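Local structure of glucosidase (Croceicoccus marinus, 5Z3K) at residues Val130-Arg135 with Cys139-Gly144; Pro34-Val39 with Asp92-Gln97; Asp235-Arg240 with Pro411-Ala416; Gln327-Gly332 with Tyr443-Asp448. The protein is a GH39-family beta-glucosidase, a glycoside hydrolase that probably cleaves O-glycosidic bonds to release glucose from beta-linked sugars. All blocks are in the same frame, centred on the assembly; numbering follows the deposited sequence.

Contact 1: residues Val130-Arg135 with Cys139-Gly144; sequences VENIVR and CGWGDG
The carbonyl oxygen R135 O is gripped by two backbone amides arriving from opposite faces of its plane. C139 N donates to R135 O at 2.9 Å, and W141 N donates to R135 O at 3.0 Å with the straighter N-H...O angle, 158°. G140 N also comes close, but at an angle too poor for a bond. Beside this grip the W141 indole lies along the helix flank: N132 CB sits 3.9 Å from the centroid of the W141 six-membered ring, a CH-pi contact over the face. The N132 amide continues the overlap, stacked with its plane 14° from that of the indole, while N132 ND2 bonds to P80 O. A chi1 of -171° sets W141 CG opposite the backbone N, which carries the indole over N132, and W141 CB meets R135 CB at 3.7 Å. Cutting the indole back to an alanine here is likely to leave the N132 amide without its stacking partner and open a gap beside Y86, which meets the indole edge-to-face. G140, at positive phi, turns the chain just past the end of helix 123-138, and R135 O in the last turn takes two amides of the exit loop leading to strand 151-154 of the TIM barrel.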
# COMPACT_ATOMS: atom_id res chain seq x y z
N VAL A 130 -9.73 5.01 -23.16
CA VAL A 130 -9.03 5.38 -21.93
C VAL A 130 -9.27 6.85 -21.60
O VAL A 130 -9.49 7.21 -20.44
CB VAL A 130 -7.52 5.08 -22.04
CG1 VAL A 130 -6.77 5.68 -20.82
CG2 VAL A 130 -7.27 3.58 -22.13
N GLU A 131 -9.24 7.70 -22.63
CA GLU A 131 -9.40 9.13 -22.38
C GLU A 131 -10.77 9.44 -21.78
O GLU A 131 -10.88 10.24 -20.85
CB GLU A 131 -9.17 9.92 -23.67
CG GLU A 131 -9.39 11.42 -23.54
CD GLU A 131 -9.13 12.17 -24.84
OE1 GLU A 131 -8.67 11.53 -25.81
OE2 GLU A 131 -9.39 13.39 -24.89
N ASN A 132 -11.83 8.81 -22.29
CA ASN A 132 -13.16 9.09 -21.76
C ASN A 132 -13.41 8.42 -20.42
O ASN A 132 -14.26 8.89 -19.65
CB ASN A 132 -14.24 8.69 -22.76
CG ASN A 132 -14.33 9.67 -23.92
OD1 ASN A 132 -13.89 10.82 -23.81
ND2 ASN A 132 -14.89 9.21 -25.04
N ILE A 133 -12.72 7.32 -20.11
CA ILE A 133 -12.75 6.81 -18.75
C ILE A 133 -12.16 7.84 -17.81
O ILE A 133 -12.70 8.12 -16.73
CB ILE A 133 -12.02 5.45 -18.66
CG1 ILE A 133 -12.83 4.37 -19.38
CG2 ILE A 133 -11.74 5.07 -17.19
CD1 ILE A 133 -12.03 3.16 -19.75
N VAL A 134 -11.05 8.45 -18.22
CA VAL A 134 -10.42 9.48 -17.39
C VAL A 134 -11.34 10.68 -17.26
O VAL A 134 -11.50 11.24 -16.17
CB VAL A 134 -9.04 9.86 -17.97
CG1 VAL A 134 -8.42 11.01 -17.18
CG2 VAL A 134 -8.10 8.65 -17.97
N ARG A 135 -11.95 11.11 -18.37
CA ARG A 135 -12.86 12.24 -18.33
C ARG A 135 -14.07 11.95 -17.46
O ARG A 135 -14.62 12.86 -16.82
CB ARG A 135 -13.30 12.61 -19.74
CG ARG A 135 -12.25 13.35 -20.54
CD ARG A 135 -12.76 13.82 -21.91
NE ARG A 135 -11.67 14.42 -22.67
CZ ARG A 135 -11.14 15.61 -22.40
NH1 ARG A 135 -11.63 16.35 -21.41
NH2 ARG A 135 -10.13 16.07 -23.12
N CYS A 139 -13.46 14.84 -15.07
CA CYS A 139 -14.16 16.01 -15.59
C CYS A 139 -15.68 15.85 -15.61
O CYS A 139 -16.36 16.63 -16.29
CB CYS A 139 -13.67 16.34 -17.01
SG CYS A 139 -11.87 16.51 -17.11
N GLY A 140 -16.23 14.88 -14.90
CA GLY A 140 -17.68 14.71 -14.87
C GLY A 140 -18.32 14.14 -16.13
O GLY A 140 -19.55 14.12 -16.21
N TRP A 141 -17.53 13.67 -17.10
CA TRP A 141 -18.08 13.17 -18.36
C TRP A 141 -18.98 11.96 -18.14
O TRP A 141 -18.67 11.07 -17.34
CB TRP A 141 -16.93 12.80 -19.30
CG TRP A 141 -17.31 12.47 -20.71
CD1 TRP A 141 -17.46 13.35 -21.74
CD2 TRP A 141 -17.55 11.16 -21.25
NE1 TRP A 141 -17.79 12.67 -22.89
CE2 TRP A 141 -17.85 11.33 -22.62
CE3 TRP A 141 -17.53 9.86 -20.72
CZ2 TRP A 141 -18.15 10.25 -23.46
CZ3 TRP A 141 -17.83 8.80 -21.55
CH2 TRP A 141 -18.13 8.99 -22.91
N GLY A 142 -20.11 11.93 -18.85
CA GLY A 142 -21.03 10.81 -18.76
C GLY A 142 -21.54 10.59 -17.35
O GLY A 142 -21.51 9.47 -16.83
N ASP A 143 -22.00 11.68 -16.72
CA ASP A 143 -22.52 11.66 -15.36
C ASP A 143 -21.47 11.14 -14.38
O ASP A 143 -21.72 10.23 -13.59
CB ASP A 143 -23.81 10.84 -15.28
CG ASP A 143 -24.54 11.04 -13.97
OD1 ASP A 143 -24.31 12.09 -13.32
OD2 ASP A 143 -25.32 10.15 -13.58
N GLY A 144 -20.29 11.74 -14.44
CA GLY A 144 -19.13 11.24 -13.74
C GLY A 144 -18.78 12.06 -12.52
O GLY A 144 -19.63 12.73 -11.92

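Contact 2: residues Pro34-Val39 with Asp92-Gln97; sequences PGTDSV and DTWVGQ
A loop following the first strand of the TIM barrel packs here against helix 89-100, with P34 and T36 touching T93 and W94. The T36 side chain approaches the W94 indole at its edge, near the ring plane, and meets the CZ2-CH2 edge of its six-membered ring. T36 OG1 lies 3.6 Å from W94 CH2, while T36 CB lies 3.7 Å from W94 CZ2. The methyl is a little more distant, T36 CG2 being 4.0 Å from W94 CZ2. All three are van der Waals contacts, and the two side chains cross at about a right angle. In the beta/alpha order of the barrel, segment 34-39 belongs to the connection from strand 25-27 to helix 43-48, whereas segment 92-97 belongs to the helix that precedes strand 104-109, so the pair joins two consecutive beta-alpha units. W94 NE1 donates to A31 O in the same loop, which helps fix the rotation of the indole, and the W59 ring meets it with planes about 30° apart. Next to W94, T93 meets the exposed P34: P34 CD stands 3.6 Å from T93 OG1. The T93 hydroxyl is turned beside its own N (chi1 -65°), a setting from which it bonds to A89 O one helical turn back while its oxygen still touches the proline. Q97 NE2 bonds to P32 O, adding a polar tie between helix and loop.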
# COMPACT_ATOMS: atom_id res chain seq x y z
N PRO A 34 -22.88 -3.03 -7.26
CA PRO A 34 -23.72 -3.84 -8.16
C PRO A 34 -22.89 -4.88 -8.92
O PRO A 34 -21.85 -4.56 -9.51
CB PRO A 34 -24.34 -2.81 -9.10
CG PRO A 34 -24.35 -1.55 -8.31
CD PRO A 34 -23.11 -1.59 -7.45
N GLY A 35 -23.36 -6.13 -8.88
CA GLY A 35 -22.67 -7.24 -9.48
C GLY A 35 -21.60 -7.87 -8.62
O GLY A 35 -21.11 -8.96 -8.96
N THR A 36 -21.21 -7.22 -7.53
CA THR A 36 -20.24 -7.74 -6.57
C THR A 36 -20.79 -7.45 -5.17
O THR A 36 -20.28 -6.62 -4.42
CB THR A 36 -18.85 -7.12 -6.77
OG1 THR A 36 -18.48 -7.20 -8.15
CG2 THR A 36 -17.80 -7.84 -5.91
N ASP A 37 -21.87 -8.11 -4.79
CA ASP A 37 -22.52 -7.73 -3.54
C ASP A 37 -22.36 -8.76 -2.43
O ASP A 37 -22.98 -8.61 -1.38
CB ASP A 37 -23.99 -7.42 -3.78
CG ASP A 37 -24.69 -8.47 -4.58
OD1 ASP A 37 -24.38 -9.68 -4.40
OD2 ASP A 37 -25.55 -8.09 -5.40
N SER A 38 -21.53 -9.78 -2.63
CA SER A 38 -21.36 -10.81 -1.62
C SER A 38 -20.38 -10.41 -0.52
O SER A 38 -20.36 -11.07 0.53
CB SER A 38 -20.90 -12.12 -2.27
OG SER A 38 -19.68 -11.96 -2.97
N VAL A 39 -19.59 -9.36 -0.72
CA VAL A 39 -18.51 -9.02 0.20
C VAL A 39 -19.04 -8.25 1.40
O VAL A 39 -20.06 -7.55 1.30
CB VAL A 39 -17.41 -8.22 -0.51
CG1 VAL A 39 -16.86 -9.02 -1.66
CG2 VAL A 39 -17.97 -6.88 -0.99
N ASP A 92 -18.12 3.23 -10.38
CA ASP A 92 -18.63 4.46 -9.78
C ASP A 92 -18.90 4.27 -8.30
O ASP A 92 -18.62 5.16 -7.49
CB ASP A 92 -19.93 4.89 -10.46
CG ASP A 92 -19.73 5.53 -11.81
OD1 ASP A 92 -18.57 5.76 -12.21
OD2 ASP A 92 -20.75 5.80 -12.48
N THR A 93 -19.46 3.12 -7.92
CA THR A 93 -19.79 2.88 -6.53
C THR A 93 -18.53 2.83 -5.67
O THR A 93 -18.45 3.47 -4.61
CB THR A 93 -20.60 1.59 -6.42
OG1 THR A 93 -21.84 1.80 -7.11
CG2 THR A 93 -20.89 1.22 -4.98
N TRP A 94 -17.51 2.11 -6.14
CA TRP A 94 -16.28 2.00 -5.37
C TRP A 94 -15.52 3.32 -5.33
O TRP A 94 -14.91 3.67 -4.31
CB TRP A 94 -15.42 0.87 -5.94
CG TRP A 94 -15.97 -0.50 -5.61
CD1 TRP A 94 -16.39 -0.94 -4.39
CD2 TRP A 94 -16.13 -1.61 -6.52
NE1 TRP A 94 -16.82 -2.25 -4.48
CE2 TRP A 94 -16.67 -2.68 -5.77
CE3 TRP A 94 -15.90 -1.79 -7.89
CZ2 TRP A 94 -16.97 -3.93 -6.34
CZ3 TRP A 94 -16.20 -3.03 -8.46
CH2 TRP A 94 -16.73 -4.08 -7.69
N VAL A 95 -15.55 4.08 -6.43
CA VAL A 95 -14.93 5.40 -6.44
C VAL A 95 -15.62 6.31 -5.43
O VAL A 95 -14.98 7.02 -4.65
CB VAL A 95 -14.95 5.99 -7.86
CG1 VAL A 95 -14.68 7.50 -7.85
CG2 VAL A 95 -13.93 5.27 -8.74
N GLY A 96 -16.95 6.29 -5.42
CA GLY A 96 -17.68 7.11 -4.47
C GLY A 96 -17.40 6.70 -3.03
O GLY A 96 -17.25 7.55 -2.15
N GLN A 97 -17.31 5.39 -2.78
CA GLN A 97 -16.97 4.92 -1.43
C GLN A 97 -15.60 5.44 -1.02
O GLN A 97 -15.43 5.92 0.11
CB GLN A 97 -16.98 3.40 -1.37
CG GLN A 97 -18.37 2.77 -1.45
CD GLN A 97 -18.32 1.27 -1.68
OE1 GLN A 97 -17.24 0.67 -1.69
NE2 GLN A 97 -19.49 0.65 -1.87

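Contact 3: residues Asp235-Arg240 with Pro411-Ala416; sequences DPMDFR and PRRVDA
A side-on, two-pronged salt bridge between D235 and R413 ties the start of barrel helix 238-252 to the loop leading into strand 423-429 of the nine-stranded sheet. R413 NE donates to D235 OD2 at 2.8 Å, nearly straight at 173°, and R413 NH2 donates to D235 OD1 at 2.9 Å. Both oxygens offer their syn lone pairs, and the carboxylate and guanidinium planes lie only 23° apart. D235 OD1 is also met from above the carboxylate plane by M237 N at 3.0 Å, a capping bond in the type I turn before the helix. One water gives a hydrogen to D235 OD2 and accepts from R413 N, adding a bridge to the backbone. The guanidinium is sandwiched: selenomethionine M237 presents CB 3.4 Å from R413 NH2 over one face, and A416 CB lies over the opposite one. R413 NH1 bonds to D354 O. A leucine in place of R413 would probably leave the buried D235 carboxylate without its counter-charge and D354 O without this donor. Two donors to each carboxylate oxygen, counting the water, would be expected to stabilise the negative charge of the buried D235.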
# COMPACT_ATOMS: atom_id res chain seq x y z
N ASP A 235 11.24 -10.24 6.41
CA ASP A 235 12.03 -9.13 6.95
C ASP A 235 11.33 -7.82 6.61
O ASP A 235 11.26 -7.46 5.43
CB ASP A 235 13.46 -9.15 6.38
CG ASP A 235 14.39 -8.13 7.04
OD1 ASP A 235 13.90 -7.27 7.80
OD2 ASP A 235 15.63 -8.20 6.79
N PRO A 236 10.79 -7.09 7.60
CA PRO A 236 10.06 -5.84 7.27
C PRO A 236 10.95 -4.76 6.70
O PRO A 236 10.43 -3.76 6.18
CB PRO A 236 9.45 -5.43 8.62
CG PRO A 236 10.36 -6.05 9.65
CD PRO A 236 10.81 -7.36 9.05
N MSE A 237 12.27 -4.91 6.78
CA MSE A 237 13.20 -3.97 6.19
C MSE A 237 13.20 -4.02 4.65
O MSE A 237 13.62 -3.06 4.01
CB MSE A 237 14.62 -4.21 6.74
CG MSE A 237 15.66 -3.13 6.39
SE MSE A 237 15.18 -1.32 7.00
CE MSE A 237 15.40 -1.55 8.94
N ASP A 238 12.71 -5.12 4.07
CA ASP A 238 12.87 -5.35 2.63
C ASP A 238 12.40 -4.17 1.79
O ASP A 238 13.02 -3.83 0.77
CB ASP A 238 12.10 -6.60 2.19
CG ASP A 238 12.86 -7.87 2.40
OD1 ASP A 238 13.92 -7.84 3.08
OD2 ASP A 238 12.37 -8.91 1.90
N PHE A 239 11.29 -3.55 2.17
CA PHE A 239 10.71 -2.54 1.29
C PHE A 239 11.62 -1.33 1.16
O PHE A 239 11.75 -0.76 0.07
CB PHE A 239 9.32 -2.20 1.80
CG PHE A 239 8.52 -3.43 2.04
CD1 PHE A 239 8.03 -4.16 0.96
CD2 PHE A 239 8.34 -3.91 3.31
CE1 PHE A 239 7.34 -5.34 1.16
CE2 PHE A 239 7.65 -5.09 3.53
CZ PHE A 239 7.15 -5.80 2.47
N ARG A 240 12.30 -0.95 2.24
CA ARG A 240 13.30 0.11 2.15
C ARG A 240 14.47 -0.33 1.27
O ARG A 240 14.91 0.42 0.39
CB ARG A 240 13.82 0.49 3.54
CG ARG A 240 14.93 1.53 3.47
CD ARG A 240 15.66 1.67 4.79
NE ARG A 240 14.78 2.15 5.86
CZ ARG A 240 15.19 2.32 7.12
NH1 ARG A 240 16.45 2.04 7.45
NH2 ARG A 240 14.34 2.77 8.04
N PRO A 411 20.28 -9.97 -0.33
CA PRO A 411 20.88 -10.84 0.68
C PRO A 411 20.16 -10.68 2.01
O PRO A 411 19.82 -9.57 2.43
CB PRO A 411 22.33 -10.35 0.77
CG PRO A 411 22.32 -8.98 0.17
CD PRO A 411 21.25 -9.00 -0.88
N ARG A 412 19.93 -11.80 2.67
CA ARG A 412 19.25 -11.75 3.96
C ARG A 412 20.11 -11.03 4.99
O ARG A 412 21.34 -11.11 4.98
CB ARG A 412 18.93 -13.15 4.44
CG ARG A 412 17.83 -13.81 3.65
CD ARG A 412 17.63 -15.19 4.14
NE ARG A 412 16.44 -15.79 3.55
CZ ARG A 412 16.16 -17.08 3.63
NH1 ARG A 412 16.97 -17.90 4.28
NH2 ARG A 412 15.05 -17.54 3.05
N ARG A 413 19.44 -10.30 5.89
CA ARG A 413 20.10 -9.56 6.97
C ARG A 413 20.36 -10.53 8.11
O ARG A 413 19.61 -10.62 9.09
CB ARG A 413 19.23 -8.39 7.43
CG ARG A 413 19.02 -7.32 6.39
CD ARG A 413 18.55 -6.03 7.04
NE ARG A 413 17.31 -6.23 7.78
CZ ARG A 413 16.99 -5.59 8.90
NH1 ARG A 413 17.83 -4.70 9.42
NH2 ARG A 413 15.83 -5.84 9.49
N VAL A 414 21.46 -11.28 7.99
CA VAL A 414 21.70 -12.39 8.90
C VAL A 414 21.95 -11.92 10.33
O VAL A 414 21.81 -12.71 11.27
CB VAL A 414 22.88 -13.26 8.42
CG1 VAL A 414 22.56 -13.90 7.08
CG2 VAL A 414 24.14 -12.43 8.35
N ASP A 415 22.31 -10.65 10.52
CA ASP A 415 22.57 -10.10 11.84
C ASP A 415 21.35 -9.42 12.46
O ASP A 415 21.46 -8.80 13.53
CB ASP A 415 23.74 -9.12 11.78
CG ASP A 415 25.04 -9.79 11.34
OD1 ASP A 415 25.30 -10.93 11.80
OD2 ASP A 415 25.78 -9.20 10.54
N ALA A 416 20.18 -9.53 11.82
CA ALA A 416 19.00 -8.79 12.25
C ALA A 416 18.11 -9.57 13.21
O ALA A 416 16.90 -9.34 13.24
CB ALA A 416 18.19 -8.35 11.04
O HOH W 1 16.66 -10.35 5.71

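Contact 4: residues Gln327-Gly332 with Tyr443-Asp448; sequences QNARTG and YRADRD
The first turn of helix 329-341 rests on the end of strand 438-446, with A329 and A445 as the nearest pair, their CA atoms 4.8 Å apart. The approach is close because only small groups intervene. A445 CB points at the helix and lies 3.6 Å from A329 O, with G332 C slightly farther off. In return A329 CB stands 3.5 Å from D446 O, while the two methyl carbons, A329 CB and A445 CB, are 4.5 Å apart. A CB on G332 would come within 3.2 Å of A445 CB, tight enough that glycine suits this position. The helix follows the eighth strand of the TIM barrel, and the strand belongs to the nine-stranded, largely antiparallel sheet, so the contact lies where barrel and beta domain meet. Each element also has polar bonds of its own. N328 and T331 form a capping box: T331 N donates to N328 OD1 nearly in line with the C=O bond (173°), and N328 N donates to T331 OG1 at 2.8 Å. On the strand, the CA-CB bond of D446 points away from the helix; D446 OD1 accepts from D448 N in an Asx turn, and D446 OD2 takes R444 NH1 in a 2.9 Å salt bridge. R444 NE has a second acidic partner, E476, on strand 474-482, and R447 makes a cation-pi contact with F278 of helix 277-291.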
# COMPACT_ATOMS: atom_id res chain seq x y z
N GLN A 327 -12.62 -8.93 12.43
CA GLN A 327 -11.33 -8.30 12.64
C GLN A 327 -10.41 -9.19 13.47
O GLN A 327 -10.83 -10.18 14.08
CB GLN A 327 -11.50 -6.93 13.30
CG GLN A 327 -12.04 -5.91 12.32
CD GLN A 327 -12.42 -4.62 12.97
OE1 GLN A 327 -11.71 -4.11 13.84
NE2 GLN A 327 -13.56 -4.07 12.57
N ASN A 328 -9.14 -8.81 13.47
CA ASN A 328 -8.10 -9.64 14.08
C ASN A 328 -6.90 -8.75 14.36
O ASN A 328 -7.00 -7.52 14.31
CB ASN A 328 -7.76 -10.81 13.15
CG ASN A 328 -7.44 -10.36 11.74
OD1 ASN A 328 -6.87 -9.28 11.56
ND2 ASN A 328 -7.83 -11.15 10.74
N ALA A 329 -5.75 -9.36 14.65
CA ALA A 329 -4.56 -8.57 14.94
C ALA A 329 -4.06 -7.84 13.70
O ALA A 329 -3.58 -6.70 13.80
CB ALA A 329 -3.46 -9.46 15.52
N ARG A 330 -4.15 -8.46 12.52
CA ARG A 330 -3.71 -7.77 11.30
C ARG A 330 -4.56 -6.53 11.03
O ARG A 330 -4.03 -5.46 10.70
CB ARG A 330 -3.77 -8.72 10.09
CG ARG A 330 -2.58 -9.66 9.91
CD ARG A 330 -2.94 -10.80 8.96
NE ARG A 330 -3.91 -11.71 9.57
CZ ARG A 330 -4.70 -12.54 8.90
NH1 ARG A 330 -4.65 -12.59 7.57
NH2 ARG A 330 -5.54 -13.33 9.57
N THR A 331 -5.89 -6.66 11.13
CA THR A 331 -6.72 -5.49 10.90
C THR A 331 -6.51 -4.46 12.00
O THR A 331 -6.64 -3.26 11.76
CB THR A 331 -8.20 -5.87 10.78
OG1 THR A 331 -8.67 -6.45 12.00
CG2 THR A 331 -8.41 -6.87 9.64
N GLY A 332 -6.19 -4.91 13.21
CA GLY A 332 -5.90 -3.97 14.27
C GLY A 332 -4.64 -3.19 13.98
O GLY A 332 -4.63 -1.96 14.05
N TYR A 443 -3.81 1.20 22.80
CA TYR A 443 -4.45 0.20 21.95
C TYR A 443 -3.45 -0.89 21.59
O TYR A 443 -2.26 -0.61 21.39
CB TYR A 443 -5.00 0.81 20.64
CG TYR A 443 -5.85 2.04 20.82
CD1 TYR A 443 -5.28 3.29 21.00
CD2 TYR A 443 -7.24 1.95 20.79
CE1 TYR A 443 -6.06 4.42 21.16
CE2 TYR A 443 -8.03 3.07 20.96
CZ TYR A 443 -7.43 4.30 21.14
OH TYR A 443 -8.20 5.42 21.30
N ARG A 444 -3.93 -2.13 21.47
CA ARG A 444 -3.06 -3.29 21.32
C ARG A 444 -3.56 -4.23 20.24
O ARG A 444 -4.74 -4.57 20.21
CB ARG A 444 -2.98 -4.05 22.66
CG ARG A 444 -2.30 -5.40 22.58
CD ARG A 444 -0.80 -5.24 22.34
NE ARG A 444 -0.14 -4.54 23.44
CZ ARG A 444 0.44 -5.15 24.47
NH1 ARG A 444 0.44 -6.48 24.55
NH2 ARG A 444 1.04 -4.44 25.42
N ALA A 445 -2.65 -4.70 19.38
CA ALA A 445 -2.96 -5.77 18.44
C ALA A 445 -1.92 -6.86 18.64
O ALA A 445 -0.73 -6.64 18.41
CB ALA A 445 -2.96 -5.27 16.99
N ASP A 446 -2.36 -8.03 19.10
CA ASP A 446 -1.43 -9.13 19.35
C ASP A 446 -2.25 -10.42 19.36
O ASP A 446 -3.38 -10.45 18.87
CB ASP A 446 -0.62 -8.88 20.63
CG ASP A 446 -1.46 -8.87 21.90
OD1 ASP A 446 -2.66 -9.23 21.85
OD2 ASP A 446 -0.91 -8.53 22.97
N ARG A 447 -1.67 -11.49 19.91
CA ARG A 447 -2.34 -12.79 19.87
C ARG A 447 -3.65 -12.79 20.64
O ARG A 447 -4.48 -13.68 20.44
CB ARG A 447 -1.41 -13.88 20.40
CG ARG A 447 -1.01 -13.70 21.86
CD ARG A 447 -0.50 -15.02 22.45
NE ARG A 447 0.46 -15.72 21.58
CZ ARG A 447 0.19 -16.84 20.92
NH1 ARG A 447 -1.01 -17.39 21.00
NH2 ARG A 447 1.13 -17.40 20.16
N ASP A 448 -3.86 -11.80 21.50
CA ASP A 448 -5.08 -11.72 22.30
C ASP A 448 -5.94 -10.50 22.00
O ASP A 448 -7.00 -10.35 22.62
CB ASP A 448 -4.72 -11.70 23.80
CG ASP A 448 -3.97 -12.95 24.23
OD1 ASP A 448 -4.37 -14.05 23.80
OD2 ASP A 448 -2.97 -12.83 24.98

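Contacts 1 and 2 lie in the helices and loops around the barrel strands, on the same side of the chain's centre, with centres about 18 Å apart and nearest atoms about 5 Å apart; contact 2 closes before contact 1 opens. Contacts 3 and 4 both join barrel helices, 238-252 and 329-341, to parts of the chain associated with the beta domain, their centres about 24 Å apart. Their segments alternate along the chain, so the two long-range links interlock across one domain boundary at separate points. Contact 1 lies about 44 Å from contact 3, centre to centre, on the opposite side. Contacts 1 and 2 thus join parts of the barrel domain to each other, while contacts 3 and 4 join it to the sheet.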